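Local coordinates for hypothetical protein (Bacteroides caccae, PDB 4M8R) that is of unknown function, a DUF4784-family protein that probably pairs an N-terminal Ig-like domain with a WD40-like beta-propeller, at residues 185-193 and 231-239; 249-260 and 274-285. All coordinates share one frame; numbering follows the deposited sequence.

Interaction 1 of 2, residues 185-193 and 231-239; sequences EWKALSFYD and YATKTRSNF. With PO4 (phosphate ion), chain E; PO4 (phosphate ion), chain D.
Thr235 meets Ala188 through a hydroxyl that chi1 of 65° sets between its own backbone N and carbonyl carbon; from there Thr235 OG1 donates to Ala188 O at 2.7 Å, in the carbonyl plane. Arg236 turns CG anti to its carbonyl carbon and runs extended to NE, which lays the guanidinium over Ala188: CB of Ala188 sits 3.6 Å from Arg236 CZ, centred on one face of the group. The backbones join in a single beta bridge, Ser237 N to Leu189 O at 2.8 Å and Phe191 N to Ser237 O at 2.9 Å. Farther along, the Asn238 amide stands almost perpendicular to the Tyr192 ring, with Asn238 ND2 at the ring edge, 3.5 Å from Tyr192 CE2. A valine in place of Thr235 would probably leave Ala188 O without its hydroxyl donor and weaken the link ahead of the bridge. One phosphate accepts from the backbone N atoms of Thr235 and Arg236, both on O2, while Arg236 NE reaches its O3 at 2.9 Å; a second takes Asn238 ND2 on O1. Both ions probably come from the crystallisation liquor, but with Arg89 and Lys105 of the second subunit also bonding phosphate, the chemistry suggests an anion-accepting subunit junction.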
loop_
_atom_site.group_PDB
_atom_site.type_symbol
_atom_site.label_atom_id
_atom_site.label_comp_id
_atom_site.label_asym_id
_atom_site.label_seq_id
_atom_site.Cartn_x
_atom_site.Cartn_y
_atom_site.Cartn_z
ATOM N N GLU A 185 19.444 27.051 0.315
ATOM C CA GLU A 185 18.798 27.923 1.290
ATOM C C GLU A 185 18.450 27.181 2.577
ATOM O O GLU A 185 18.221 25.967 2.574
ATOM C CB GLU A 185 17.530 28.541 0.700
ATOM C CG GLU A 185 17.792 29.710 -0.238
ATOM C CD GLU A 185 16.527 30.238 -0.891
ATOM O OE1 GLU A 185 15.463 29.593 -0.763
ATOM O OE2 GLU A 185 16.600 31.301 -1.544
ATOM N N TRP A 186 18.397 27.940 3.668
ATOM C CA TRP A 186 18.103 27.409 4.996
ATOM C C TRP A 186 16.648 27.676 5.363
ATOM O O TRP A 186 16.154 28.779 5.150
ATOM C CB TRP A 186 19.009 28.072 6.026
ATOM C CG TRP A 186 20.450 27.796 5.807
ATOM C CD1 TRP A 186 21.325 28.533 5.061
ATOM C CD2 TRP A 186 21.200 26.698 6.338
ATOM N NE1 TRP A 186 22.573 27.960 5.097
ATOM C CE2 TRP A 186 22.522 26.835 5.877
ATOM C CE3 TRP A 186 20.881 25.613 7.161
ATOM C CZ2 TRP A 186 23.523 25.925 6.209
ATOM C CZ3 TRP A 186 21.876 24.714 7.492
ATOM C CH2 TRP A 186 23.181 24.874 7.016
ATOM N N LYS A 187 15.975 26.673 5.921
ATOM C CA LYS A 187 14.594 26.816 6.383
ATOM C C LYS A 187 14.508 26.468 7.859
ATOM O O LYS A 187 14.945 25.396 8.264
ATOM C CB LYS A 187 13.670 25.871 5.613
ATOM C CG LYS A 187 13.751 25.964 4.097
ATOM C CD LYS A 187 13.327 27.326 3.583
ATOM C CE LYS A 187 13.246 27.324 2.063
ATOM N NZ LYS A 187 13.255 28.708 1.517
ATOM N N ALA A 188 13.943 27.362 8.663
ATOM C CA ALA A 188 13.686 27.056 10.067
ATOM C C ALA A 188 12.601 25.994 10.165
ATOM O O ALA A 188 11.635 26.023 9.401
ATOM C CB ALA A 188 13.266 28.302 10.820
ATOM N N LEU A 189 12.770 25.054 11.094
ATOM C CA LEU A 189 11.816 23.962 11.268
ATOM C C LEU A 189 10.882 24.141 12.463
ATOM O O LEU A 189 9.822 23.524 12.507
ATOM C CB LEU A 189 12.554 22.624 11.370
ATOM C CG LEU A 189 13.265 22.180 10.088
ATOM C CD1 LEU A 189 14.027 20.886 10.322
ATOM C CD2 LEU A 189 12.288 22.012 8.936
ATOM N N SER A 190 11.270 24.969 13.429
ATOM C CA SER A 190 10.431 25.221 14.601
ATOM C C SER A 190 9.776 26.590 14.506
ATOM O O SER A 190 10.385 27.553 14.045
ATOM C CB SER A 190 11.241 25.117 15.888
ATOM O OG SER A 190 11.557 23.766 16.180
ATOM N N PHE A 191 8.523 26.663 14.934
ATOM C CA PHE A 191 7.801 27.922 14.934
ATOM C C PHE A 191 8.312 28.831 16.047
ATOM O O PHE A 191 8.621 29.991 15.798
ATOM C CB PHE A 191 6.295 27.699 15.077
ATOM C CG PHE A 191 5.493 28.939 14.848
ATOM C CD1 PHE A 191 5.273 29.402 13.562
ATOM C CD2 PHE A 191 4.991 29.670 15.920
ATOM C CE1 PHE A 191 4.548 30.559 13.347
ATOM C CE2 PHE A 191 4.267 30.827 15.712
ATOM C CZ PHE A 191 4.044 31.273 14.426
ATOM N N TYR A 192 8.399 28.305 17.262
ATOM C CA TYR A 192 8.872 29.095 18.396
ATOM C C TYR A 192 10.380 28.959 18.576
ATOM O O TYR A 192 10.996 28.006 18.105
ATOM C CB TYR A 192 8.151 28.695 19.688
ATOM C CG TYR A 192 6.683 29.067 19.731
ATOM C CD1 TYR A 192 6.273 30.398 19.645
ATOM C CD2 TYR A 192 5.703 28.090 19.881
ATOM C CE1 TYR A 192 4.930 30.738 19.692
ATOM C CE2 TYR A 192 4.360 28.421 19.929
ATOM C CZ TYR A 192 3.977 29.743 19.834
ATOM O OH TYR A 192 2.639 30.052 19.881
ATOM N N ASP A 193 10.960 29.925 19.279
ATOM C CA ASP A 193 12.394 29.960 19.551
ATOM C C ASP A 193 12.697 29.243 20.864
ATOM O O ASP A 193 13.113 29.863 21.833
ATOM C CB ASP A 193 12.883 31.413 19.601
ATOM C CG ASP A 193 12.709 32.133 18.274
ATOM O OD1 ASP A 193 13.367 31.737 17.291
ATOM O OD2 ASP A 193 11.916 33.095 18.219
ATOM N N TYR A 231 5.339 23.032 1.484
ATOM C CA TYR A 231 6.683 23.221 2.038
ATOM C C TYR A 231 7.292 24.579 1.657
ATOM O O TYR A 231 7.885 25.266 2.500
ATOM C CB TYR A 231 7.631 22.098 1.532
ATOM C CG TYR A 231 9.053 22.579 1.303
ATOM C CD1 TYR A 231 9.986 22.588 2.335
ATOM C CD2 TYR A 231 9.452 23.061 0.057
ATOM C CE1 TYR A 231 11.275 23.049 2.129
ATOM C CE2 TYR A 231 10.736 23.529 -0.152
ATOM C CZ TYR A 231 11.645 23.517 0.885
ATOM O OH TYR A 231 12.924 23.974 0.682
ATOM N N ALA A 232 7.171 24.941 0.379
ATOM C CA ALA A 232 7.830 26.131 -0.169
ATOM C C ALA A 232 7.512 27.412 0.611
ATOM O O ALA A 232 8.386 28.259 0.803
ATOM C CB ALA A 232 7.471 26.301 -1.636
ATOM N N THR A 233 6.269 27.532 1.076
ATOM C CA THR A 233 5.803 28.726 1.781
ATOM C C THR A 233 5.574 28.509 3.289
ATOM O O THR A 233 5.168 29.440 3.978
ATOM C CB THR A 233 4.497 29.254 1.138
ATOM O OG1 THR A 233 3.512 28.209 1.095
ATOM C CG2 THR A 233 4.764 29.761 -0.280
ATOM N N LYS A 234 5.836 27.299 3.795
ATOM C CA LYS A 234 5.545 26.949 5.195
ATOM C C LYS A 234 6.350 25.719 5.647
ATOM O O LYS A 234 6.093 24.596 5.195
ATOM C CB LYS A 234 4.030 26.734 5.365
ATOM C CG LYS A 234 3.568 25.788 6.481
ATOM C CD LYS A 234 3.880 26.263 7.893
ATOM C CE LYS A 234 3.547 25.195 8.933
ATOM N NZ LYS A 234 2.159 24.655 8.857
ATOM N N THR A 235 7.317 25.944 6.540
ATOM C CA THR A 235 8.207 24.887 7.044
ATOM C C THR A 235 8.274 24.776 8.570
ATOM O O THR A 235 8.564 23.704 9.094
ATOM C CB THR A 235 9.650 25.082 6.540
ATOM O OG1 THR A 235 10.201 26.289 7.087
ATOM C CG2 THR A 235 9.680 25.159 5.036
ATOM N N ARG A 236 8.035 25.875 9.281
ATOM C CA ARG A 236 8.087 25.869 10.736
ATOM C C ARG A 236 6.888 25.123 11.311
ATOM O O ARG A 236 5.757 25.409 10.948
ATOM C CB ARG A 236 8.084 27.294 11.280
ATOM C CG ARG A 236 9.277 28.140 10.877
ATOM C CD ARG A 236 9.131 29.567 11.388
ATOM N NE ARG A 236 10.011 30.485 10.661
ATOM C CZ ARG A 236 11.071 31.127 11.166
ATOM N NH1 ARG A 236 11.425 30.996 12.444
ATOM N NH2 ARG A 236 11.781 31.926 10.373
ATOM N N SER A 237 7.145 24.177 12.213
ATOM C CA SER A 237 6.098 23.386 12.846
ATOM C C SER A 237 6.044 23.711 14.322
ATOM O O SER A 237 7.024 24.170 14.897
ATOM C CB SER A 237 6.384 21.886 12.706
ATOM O OG SER A 237 6.482 21.484 11.354
ATOM N N ASN A 238 4.893 23.443 14.927
ATOM C CA ASN A 238 4.751 23.470 16.369
ATOM C C ASN A 238 3.908 22.290 16.840
ATOM O O ASN A 238 2.732 22.450 17.196
ATOM C CB ASN A 238 4.132 24.787 16.831
ATOM C CG ASN A 238 4.108 24.907 18.339
ATOM O OD1 ASN A 238 5.090 24.575 19.007
ATOM N ND2 ASN A 238 2.987 25.355 18.892
ATOM N N PHE A 239 4.528 21.108 16.862
ATOM C CA PHE A 239 3.821 19.862 17.159
ATOM C C PHE A 239 4.413 19.093 18.351
ATOM O O PHE A 239 5.035 18.051 18.175
ATOM C CB PHE A 239 3.823 18.961 15.925
ATOM C CG PHE A 239 2.922 19.432 14.810
ATOM C CD1 PHE A 239 1.585 19.690 15.038
ATOM C CD2 PHE A 239 3.408 19.559 13.519
ATOM C CE1 PHE A 239 0.756 20.097 14.009
ATOM C CE2 PHE A 239 2.586 19.963 12.485
ATOM C CZ PHE A 239 1.257 20.229 12.734
HETATM P P PO4 E . 6.950 29.692 7.975
HETATM O O1 PO4 E . 6.716 30.029 6.521
HETATM O O2 PO4 E . 7.067 28.193 8.126
HETATM O O3 PO4 E . 8.239 30.343 8.423
HETATM O O4 PO4 E . 5.792 30.194 8.819
HETATM P P PO4 D . 1.995 25.390 22.908
HETATM O O1 PO4 D . 2.318 26.117 21.624
HETATM O O2 PO4 D . 0.998 24.280 22.668
HETATM O O3 PO4 D . 3.243 24.786 23.506
HETATM O O4 PO4 D . 1.393 26.398 23.852
HETATM O O HOH W 1 9.042 22.857 17.146
HETATM O O HOH W 2 7.803 25.371 17.984
#

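Interaction 2 of 2, residues 249-260 and 274-285; sequences PEGFTPEQFGDY and SARKGNGKWVPM
Arg276 N donates to Gln256 O at 2.9 Å, in the carbonyl plane and on a lone pair; Gln256, at the end of a short 3-10 turn, thus offers its carbonyl to the end of strand 270-276. The CA-H of Ala275 points at the same oxygen. Two residues on, a water accepts from Gly258 N and donates to Ser274 O, carrying the link past the direct bond.

The Gln256 side chain adds a second polar tie. Its firm hold is within its own loop, where Gln256 OE1 takes Thr253 N at 2.8 Å; Gln256 NE2, 3.1 Å from Arg276 O, adds only a weak bond to the strand.

The apolar contacts gather round Phe252, Phe257 and Met285. Bends at chi2 and chi3 carry the selenomethionine Met285 back over Phe252, so that Met285 CE lies 3.6 Å from the Phe252 ring centroid, nearly on the ring normal: a CH-pi contact within a Met-aromatic pair. Met285 CE also reaches the edge of Phe257, 3.7 Å from Phe257 CZ, while Ala275 CB covers one Phe257 face off centre. Val283 CG2 abuts the Phe252 edge, and Pro249 CG meets Met285 SE tip to tip at 4.0 Å.

At the far end Tyr260 and Trp282 meet obliquely, ring planes 55° apart, and Trp282 CH2 comes 3.8 Å from Asp259 OD2; the other oxygen of that carboxylate is in a salt bridge with Arg153.

The loop therefore packs on the 270-276 and 282-288 beta hairpin, consistent with the predicted WD40-like propeller. Strand 292-295 adds Phe293 beside Pro249 and Met285 and Val295 beside Phe252, strand 196-201 sets Leu197 against Phe257, and strand 303-310 packs Ile305 on Tyr260.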
loop_
_atom_site.group_PDB
_atom_site.type_symbol
_atom_site.label_atom_id
_atom_site.label_comp_id
_atom_site.label_asym_id
_atom_site.label_seq_id
_atom_site.Cartn_x
_atom_site.Cartn_y
_atom_site.Cartn_z
ATOM N N PRO A 249 17.926 15.820 34.768
ATOM C CA PRO A 249 18.346 15.410 36.110
ATOM C C PRO A 249 19.354 16.392 36.709
ATOM O O PRO A 249 20.014 17.125 35.964
ATOM C CB PRO A 249 18.994 14.033 35.884
ATOM C CG PRO A 249 18.635 13.622 34.491
ATOM C CD PRO A 249 18.401 14.889 33.730
ATOM N N GLU A 250 19.460 16.409 38.039
ATOM C CA GLU A 250 20.375 17.320 38.733
ATOM C C GLU A 250 21.789 17.246 38.164
ATOM O O GLU A 250 22.300 16.157 37.897
ATOM C CB GLU A 250 20.425 17.016 40.227
ATOM C CG GLU A 250 19.316 17.667 41.037
ATOM C CD GLU A 250 19.579 17.599 42.531
ATOM O OE1 GLU A 250 20.331 16.702 42.967
ATOM O OE2 GLU A 250 19.035 18.447 43.268
ATOM N N GLY A 251 22.399 18.413 37.962
ATOM C CA GLY A 251 23.764 18.508 37.453
ATOM C C GLY A 251 23.824 18.837 35.976
ATOM O O GLY A 251 24.689 19.597 35.540
ATOM N N PHE A 252 22.899 18.277 35.201
ATOM C CA PHE A 252 22.946 18.392 33.748
ATOM C C PHE A 252 22.397 19.708 33.215
ATOM O O PHE A 252 21.447 20.261 33.767
ATOM C CB PHE A 252 22.221 17.213 33.097
ATOM C CG PHE A 252 22.937 15.907 33.269
ATOM C CD1 PHE A 252 23.871 15.486 32.332
ATOM C CD2 PHE A 252 22.696 15.109 34.381
ATOM C CE1 PHE A 252 24.542 14.287 32.494
ATOM C CE2 PHE A 252 23.363 13.907 34.547
ATOM C CZ PHE A 252 24.288 13.497 33.603
ATOM N N THR A 253 23.005 20.185 32.129
ATOM C CA THR A 253 22.637 21.448 31.490
ATOM C C THR A 253 22.531 21.262 29.969
ATOM O O THR A 253 23.174 20.374 29.411
ATOM C CB THR A 253 23.674 22.544 31.800
ATOM O OG1 THR A 253 24.974 22.107 31.390
ATOM C CG2 THR A 253 23.692 22.852 33.289
ATOM N N PRO A 254 21.718 22.098 29.297
ATOM C CA PRO A 254 21.432 21.925 27.863
ATOM C C PRO A 254 22.649 21.873 26.926
ATOM O O PRO A 254 22.626 21.148 25.928
ATOM C CB PRO A 254 20.544 23.135 27.515
ATOM C CG PRO A 254 20.547 24.025 28.709
ATOM C CD PRO A 254 20.917 23.184 29.889
ATOM N N GLU A 255 23.702 22.623 27.251
ATOM C CA GLU A 255 24.917 22.648 26.417
ATOM C C GLU A 255 25.632 21.289 26.339
ATOM O O GLU A 255 26.479 21.080 25.468
ATOM C CB GLU A 255 25.903 23.735 26.886
ATOM C CG GLU A 255 26.172 23.770 28.389
ATOM C CD GLU A 255 25.268 24.735 29.146
ATOM O OE1 GLU A 255 24.185 25.089 28.630
ATOM O OE2 GLU A 255 25.641 25.136 30.266
ATOM N N GLN A 256 25.284 20.372 27.239
ATOM C CA GLN A 256 25.872 19.031 27.266
ATOM C C GLN A 256 25.278 18.058 26.240
ATOM O O GLN A 256 25.786 16.949 26.081
ATOM C CB GLN A 256 25.723 18.441 28.668
ATOM C CG GLN A 256 26.394 19.272 29.751
ATOM C CD GLN A 256 26.313 18.617 31.112
ATOM O OE1 GLN A 256 25.239 18.500 31.686
ATOM N NE2 GLN A 256 27.446 18.181 31.631
ATOM N N PHE A 257 24.218 18.473 25.549
ATOM C CA PHE A 257 23.495 17.604 24.618
ATOM C C PHE A 257 23.537 18.145 23.195
ATOM O O PHE A 257 23.864 19.310 22.965
ATOM C CB PHE A 257 22.026 17.499 25.035
ATOM C CG PHE A 257 21.820 16.999 26.435
ATOM C CD1 PHE A 257 22.014 17.843 27.521
ATOM C CD2 PHE A 257 21.413 15.696 26.669
ATOM C CE1 PHE A 257 21.820 17.390 28.813
ATOM C CE2 PHE A 257 21.215 15.237 27.962
ATOM C CZ PHE A 257 21.416 16.086 29.035
ATOM N N GLY A 258 23.189 17.285 22.244
ATOM C CA GLY A 258 22.969 17.706 20.861
ATOM C C GLY A 258 24.139 17.553 19.906
ATOM O O GLY A 258 24.016 17.883 18.728
ATOM N N ASP A 259 25.274 17.056 20.392
ATOM C CA ASP A 259 26.421 16.825 19.517
ATOM C C ASP A 259 26.153 15.663 18.566
ATOM O O ASP A 259 26.653 15.644 17.441
ATOM C CB ASP A 259 27.685 16.579 20.338
ATOM C CG ASP A 259 28.149 17.825 21.068
ATOM O OD1 ASP A 259 28.183 18.901 20.430
ATOM O OD2 ASP A 259 28.471 17.730 22.273
ATOM N N TYR A 260 25.358 14.701 19.028
ATOM C CA TYR A 260 24.941 13.576 18.207
ATOM C C TYR A 260 23.430 13.388 18.273
ATOM O O TYR A 260 22.813 13.671 19.293
ATOM C CB TYR A 260 25.652 12.296 18.655
ATOM C CG TYR A 260 27.146 12.372 18.482
ATOM C CD1 TYR A 260 27.736 12.128 17.243
ATOM C CD2 TYR A 260 27.973 12.711 19.553
ATOM C CE1 TYR A 260 29.107 12.209 17.077
ATOM C CE2 TYR A 260 29.345 12.792 19.395
ATOM C CZ TYR A 260 29.906 12.541 18.158
ATOM O OH TYR A 260 31.266 12.618 18.004
ATOM N N SER A 274 23.251 10.822 24.413
ATOM C CA SER A 274 24.515 10.892 25.130
ATOM C C SER A 274 24.753 12.336 25.544
ATOM O O SER A 274 24.352 13.268 24.838
ATOM C CB SER A 274 25.671 10.370 24.271
ATOM O OG SER A 274 25.911 11.209 23.153
ATOM N N ALA A 275 25.392 12.509 26.696
ATOM C CA ALA A 275 25.682 13.830 27.237
ATOM C C ALA A 275 27.161 13.953 27.577
ATOM O O ALA A 275 27.758 13.034 28.148
ATOM C CB ALA A 275 24.835 14.089 28.473
ATOM N N ARG A 276 27.733 15.105 27.237
ATOM C CA ARG A 276 29.136 15.403 27.495
ATOM C C ARG A 276 29.277 16.145 28.828
ATOM O O ARG A 276 28.691 17.209 29.009
ATOM C CB ARG A 276 29.681 16.264 26.354
ATOM C CG ARG A 276 31.186 16.471 26.369
ATOM C CD ARG A 276 31.599 17.527 25.353
ATOM N NE ARG A 276 33.027 17.461 25.053
ATOM C CZ ARG A 276 33.999 17.919 25.844
ATOM N NH1 ARG A 276 33.724 18.494 27.013
ATOM N NH2 ARG A 276 35.264 17.796 25.459
ATOM N N LYS A 277 30.050 15.585 29.755
ATOM C CA LYS A 277 30.318 16.254 31.035
ATOM C C LYS A 277 31.393 17.333 30.876
ATOM O O LYS A 277 32.114 17.360 29.872
ATOM C CB LYS A 277 30.728 15.247 32.116
ATOM C CG LYS A 277 29.569 14.467 32.717
ATOM C CD LYS A 277 30.001 13.725 33.973
ATOM C CE LYS A 277 28.908 12.805 34.498
ATOM N NZ LYS A 277 27.725 13.549 35.009
ATOM N N GLY A 278 31.491 18.212 31.874
ATOM C CA GLY A 278 32.465 19.306 31.874
ATOM C C GLY A 278 33.901 18.838 31.712
ATOM O O GLY A 278 34.696 19.483 31.027
ATOM N N ASN A 279 34.226 17.705 32.334
ATOM C CA ASN A 279 35.576 17.131 32.282
ATOM C C ASN A 279 35.907 16.342 30.998
ATOM O O ASN A 279 36.947 15.689 30.930
ATOM C CB ASN A 279 35.825 16.248 33.520
ATOM C CG ASN A 279 34.890 15.045 33.594
ATOM O OD1 ASN A 279 33.890 14.970 32.880
ATOM N ND2 ASN A 279 35.216 14.099 34.464
ATOM N N GLY A 280 35.030 16.389 29.996
ATOM C CA GLY A 280 35.281 15.719 28.711
ATOM C C GLY A 280 34.834 14.266 28.636
ATOM O O GLY A 280 34.992 13.620 27.597
ATOM N N LYS A 281 34.291 13.745 29.735
ATOM C CA LYS A 281 33.721 12.398 29.764
ATOM C C LYS A 281 32.274 12.428 29.272
ATOM O O LYS A 281 31.648 13.487 29.236
ATOM C CB LYS A 281 33.784 11.822 31.178
ATOM C CG LYS A 281 35.193 11.530 31.666
ATOM C CD LYS A 281 35.787 10.308 30.980
ATOM C CE LYS A 281 37.069 9.861 31.666
ATOM N NZ LYS A 281 37.552 8.560 31.133
ATOM N N TRP A 282 31.753 11.259 28.904
ATOM C CA TRP A 282 30.406 11.138 28.341
ATOM C C TRP A 282 29.594 10.076 29.084
ATOM O O TRP A 282 30.142 9.075 29.543
ATOM C CB TRP A 282 30.474 10.759 26.856
ATOM C CG TRP A 282 31.140 11.774 25.955
ATOM C CD1 TRP A 282 32.459 12.120 25.941
ATOM C CD2 TRP A 282 30.518 12.534 24.910
ATOM N NE1 TRP A 282 32.695 13.060 24.967
ATOM C CE2 TRP A 282 31.521 13.332 24.319
ATOM C CE3 TRP A 282 29.208 12.624 24.422
ATOM C CZ2 TRP A 282 31.258 14.211 23.266
ATOM C CZ3 TRP A 282 28.946 13.498 23.375
ATOM C CH2 TRP A 282 29.969 14.280 22.810
ATOM N N VAL A 283 28.285 10.289 29.182
ATOM C CA VAL A 283 27.380 9.306 29.787
ATOM C C VAL A 283 26.196 9.018 28.864
ATOM O O VAL A 283 25.760 9.899 28.123
ATOM C CB VAL A 283 26.839 9.774 31.157
ATOM C CG1 VAL A 283 27.973 9.911 32.162
ATOM C CG2 VAL A 283 26.066 11.082 31.034
ATOM N N PRO A 284 25.675 7.780 28.908
ATOM C CA PRO A 284 24.432 7.488 28.211
ATOM C C PRO A 284 23.233 7.994 29.010
ATOM O O PRO A 284 23.208 7.868 30.238
ATOM C CB PRO A 284 24.429 5.961 28.113
ATOM C CG PRO A 284 25.279 5.494 29.237
ATOM C CD PRO A 284 26.208 6.606 29.617
HETATM N N MSE A 285 22.259 8.568 28.309
HETATM C CA MSE A 285 21.075 9.145 28.935
HETATM C C MSE A 285 19.875 8.691 28.159
HETATM O O MSE A 285 19.822 8.861 26.939
HETATM C CB MSE A 285 21.259 10.663 28.923
HETATM C CG MSE A 285 19.973 11.474 29.064
HETATM SE SE MSE A 285 19.699 12.022 30.931
HETATM C CE MSE A 285 21.331 13.089 31.198
HETATM O O HOH W 3 22.373 14.463 23.168
#

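In the fold
Following the chain from the N terminus, interaction 1 comes first; both contacts fall within the predicted WD40-like region. There strand 186-188, at the edge of a four-stranded antiparallel sheet, and the turn after it are joined to 231-239, closing a loop that contains strands 196-201, 208-212 and 217-221. Lys234, Asn238 and Phe239 there also meet the second subunit. Interaction 2 opens only afterwards, closing a much shorter loop from 249-260 through strand 262-264 onto the hairpin at 274-285. The two contacts follow in series, neither nested nor crossed, their centres about 27 Å apart. Strand 239-240 and the hairpin of interaction 2 belong to one mixed sheet.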